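Local coordinates for lumazine protein (Photobacterium kishitanii, PDB 3A35), which acts as an optical antenna in luminous bacteria, shifting luciferase emission to shorter wavelength by means of a bound lumazine chromophore, in whose place it can also bind riboflavin or FMN, at residues M1-A9 / G90-T99. Residues are numbered along the deposited sequence; the frame is centred on the assembly and turned at random.
Sequences MFKGIVQGA and GSLLGKGALT
A single antiparallel bridge between Phe2 and Leu98 ties the N-terminal tail to the linker between the two six-stranded antiparallel barrels, the tandem-barrel fold shared with riboflavin synthase. Residues 1-7 lead into strand 8-17 of the first barrel, while residues 90-99 lie between strand 80-84 and strand 104-114, the first of the second barrel. The hydrogen-bonded pair is closed by Phe2 N donating to Leu98 O at 2.9 Å and by Leu98 N donating to Phe2 O, also at 2.9 Å. Met1 CB lies 3.0 Å from Leu98 O, the same oxygen that accepts Phe2 N. The ring of Phe2 turns its edge to Leu98 O, which lies in the ring plane, and its side chain also comes near that of Ser48, a residue that binds the chromophore. Thr99, next to chromophore-binding Gly100, directs OG1 to Glu181 of the second barrel. Further along the tail, Leu98 CD1 rests on Gly4 CA at 3.5 Å. The Lys3 chain crosses Leu93 at about a right angle, with CG 3.6 Å from Leu93 CD1, and Lys3 CE reaches Ser91 CB, 3.7 Å away. With CG between the backbone N and the carbonyl carbon (chi1 77°) and the chain extended beyond it, Met1 passes Ala97 CB with CG and Thr99 CG2 with SD, and its terminal CE stops 3.9 Å from Lys95 NZ.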
loop_
_atom_site.group_PDB
_atom_site.type_symbol
_atom_site.label_atom_id
_atom_site.label_comp_id
_atom_site.label_asym_id
_atom_site.label_seq_id
_atom_site.Cartn_x
_atom_site.Cartn_y
_atom_site.Cartn_z
ATOM N N MET A 1 -12.390 6.548 6.774
ATOM C CA MET A 1 -11.257 5.576 6.612
ATOM C C MET A 1 -11.565 4.245 5.895
ATOM O O MET A 1 -12.555 4.162 5.232
ATOM C CB MET A 1 -10.348 5.460 7.827
ATOM C CG MET A 1 -10.901 4.672 8.921
ATOM S SD MET A 1 -10.084 5.353 10.433
ATOM C CE MET A 1 -11.065 4.616 11.751
ATOM N N PHE A 2 -10.610 3.326 5.898
ATOM C CA PHE A 2 -10.514 2.250 4.868
ATOM C C PHE A 2 -10.341 0.889 5.536
ATOM O O PHE A 2 -9.998 0.815 6.703
ATOM C CB PHE A 2 -9.279 2.576 3.935
ATOM C CG PHE A 2 -9.405 3.834 3.159
ATOM C CD1 PHE A 2 -9.944 3.831 1.962
ATOM C CD2 PHE A 2 -8.919 5.029 3.677
ATOM C CE1 PHE A 2 -10.018 4.961 1.187
ATOM C CE2 PHE A 2 -9.032 6.228 2.989
ATOM C CZ PHE A 2 -9.547 6.180 1.692
ATOM N N LYS A 3 -10.661 -0.152 4.784
ATOM C CA LYS A 3 -10.615 -1.502 5.399
ATOM C C LYS A 3 -9.241 -2.104 5.376
ATOM O O LYS A 3 -8.894 -3.057 6.086
ATOM C CB LYS A 3 -11.510 -2.444 4.611
ATOM C CG LYS A 3 -12.966 -2.002 4.606
ATOM C CD LYS A 3 -13.958 -2.780 3.686
ATOM C CE LYS A 3 -15.378 -2.499 4.227
ATOM N NZ LYS A 3 -16.518 -2.450 3.275
ATOM N N GLY A 4 -8.369 -1.585 4.497
ATOM C CA GLY A 4 -7.210 -2.387 4.279
ATOM C C GLY A 4 -7.372 -3.731 3.590
ATOM O O GLY A 4 -6.636 -4.624 3.788
ATOM N N ILE A 5 -8.343 -3.743 2.709
ATOM C CA ILE A 5 -8.627 -4.802 1.802
ATOM C C ILE A 5 -8.570 -4.236 0.406
ATOM O O ILE A 5 -9.368 -3.367 0.003
ATOM C CB ILE A 5 -10.095 -5.418 2.045
ATOM C CG1 ILE A 5 -10.062 -6.019 3.448
ATOM C CG2 ILE A 5 -10.321 -6.493 1.063
ATOM C CD1 ILE A 5 -11.465 -6.460 3.903
ATOM N N VAL A 6 -7.517 -4.702 -0.231
ATOM C CA VAL A 6 -7.228 -4.215 -1.613
ATOM C C VAL A 6 -8.233 -4.669 -2.606
ATOM O O VAL A 6 -8.521 -5.908 -2.709
ATOM C CB VAL A 6 -5.750 -4.610 -2.008
ATOM C CG1 VAL A 6 -5.433 -4.220 -3.475
ATOM C CG2 VAL A 6 -4.771 -3.954 -1.038
ATOM N N GLN A 7 -8.781 -3.779 -3.364
ATOM C CA GLN A 7 -9.857 -4.083 -4.305
ATOM C C GLN A 7 -9.369 -4.326 -5.690
ATOM O O GLN A 7 -10.070 -4.974 -6.503
ATOM C CB GLN A 7 -10.783 -2.888 -4.396
ATOM C CG GLN A 7 -11.512 -2.646 -3.127
ATOM C CD GLN A 7 -12.111 -1.240 -3.036
ATOM O OE1 GLN A 7 -11.946 -0.380 -3.862
ATOM N NE2 GLN A 7 -12.876 -1.038 -1.914
ATOM N N GLY A 8 -8.144 -3.934 -6.044
ATOM C CA GLY A 8 -7.600 -4.278 -7.406
ATOM C C GLY A 8 -6.198 -3.674 -7.489
ATOM O O GLY A 8 -5.734 -3.015 -6.562
ATOM N N ALA A 9 -5.625 -3.860 -8.633
ATOM C CA ALA A 9 -4.229 -3.466 -8.846
ATOM C C ALA A 9 -4.287 -2.449 -9.981
ATOM O O ALA A 9 -4.975 -2.627 -10.990
ATOM C CB ALA A 9 -3.474 -4.724 -9.327
ATOM N N GLY A 90 -20.559 2.520 4.382
ATOM C CA GLY A 90 -20.068 2.492 5.769
ATOM C C GLY A 90 -19.345 1.196 6.089
ATOM O O GLY A 90 -19.406 0.265 5.300
ATOM N N SER A 91 -18.746 1.097 7.298
ATOM C CA SER A 91 -18.151 -0.165 7.749
ATOM C C SER A 91 -17.890 -0.116 9.253
ATOM O O SER A 91 -17.888 0.944 9.802
ATOM C CB SER A 91 -16.866 -0.508 6.962
ATOM O OG SER A 91 -15.910 0.524 7.083
ATOM N N LEU A 92 -17.835 -1.284 9.906
ATOM C CA LEU A 92 -17.300 -1.492 11.284
ATOM C C LEU A 92 -16.131 -2.265 10.789
ATOM O O LEU A 92 -16.129 -3.502 10.882
ATOM C CB LEU A 92 -18.182 -2.492 12.026
ATOM C CG LEU A 92 -19.709 -2.405 12.079
ATOM C CD1 LEU A 92 -20.259 -3.743 11.759
ATOM C CD2 LEU A 92 -20.228 -1.982 13.423
ATOM N N LEU A 93 -15.051 -1.616 10.404
ATOM C CA LEU A 93 -13.819 -1.615 11.171
ATOM C C LEU A 93 -13.583 -1.442 12.664
ATOM O O LEU A 93 -13.954 -0.449 13.351
ATOM C CB LEU A 93 -12.585 -1.411 10.281
ATOM C CG LEU A 93 -12.545 -2.668 9.391
ATOM C CD1 LEU A 93 -13.432 -2.488 8.122
ATOM C CD2 LEU A 93 -11.138 -3.178 9.050
ATOM N N GLY A 94 -12.888 -2.483 13.094
ATOM C CA GLY A 94 -12.602 -2.758 14.441
ATOM C C GLY A 94 -11.940 -4.086 14.210
ATOM O O GLY A 94 -12.643 -5.096 14.001
ATOM N N LYS A 95 -10.611 -4.040 14.058
ATOM C CA LYS A 95 -9.968 -2.824 13.586
ATOM C C LYS A 95 -8.481 -2.855 13.165
ATOM O O LYS A 95 -7.545 -2.322 13.810
ATOM C CB LYS A 95 -10.358 -1.562 14.347
ATOM C CG LYS A 95 -10.422 -0.412 13.351
ATOM C CD LYS A 95 -10.982 0.910 13.929
ATOM C CE LYS A 95 -9.892 1.804 14.513
ATOM N NZ LYS A 95 -10.559 2.949 15.239
ATOM N N GLY A 96 -8.271 -3.509 12.065
ATOM C CA GLY A 96 -7.078 -3.173 11.313
ATOM C C GLY A 96 -7.559 -2.038 10.399
ATOM O O GLY A 96 -7.109 -1.964 9.270
ATOM N N ALA A 97 -8.541 -1.229 10.722
ATOM C CA ALA A 97 -8.850 -0.107 9.814
ATOM C C ALA A 97 -7.665 0.734 9.506
ATOM O O ALA A 97 -6.869 0.969 10.334
ATOM C CB ALA A 97 -9.977 0.827 10.293
ATOM N N LEU A 98 -7.620 1.188 8.272
ATOM C CA LEU A 98 -6.437 2.087 7.906
ATOM C C LEU A 98 -6.868 3.462 7.675
ATOM O O LEU A 98 -7.979 3.703 7.169
ATOM C CB LEU A 98 -5.798 1.509 6.564
ATOM C CG LEU A 98 -5.229 0.107 6.678
ATOM C CD1 LEU A 98 -4.618 -0.199 5.225
ATOM C CD2 LEU A 98 -4.248 -0.064 7.729
ATOM N N THR A 99 -6.032 4.423 8.066
ATOM C CA THR A 99 -6.292 5.812 7.796
ATOM C C THR A 99 -5.740 6.373 6.472
ATOM O O THR A 99 -6.231 7.370 5.972
ATOM C CB THR A 99 -5.684 6.759 8.876
ATOM O OG1 THR A 99 -4.266 6.757 8.862
ATOM C CG2 THR A 99 -6.166 6.452 10.288
#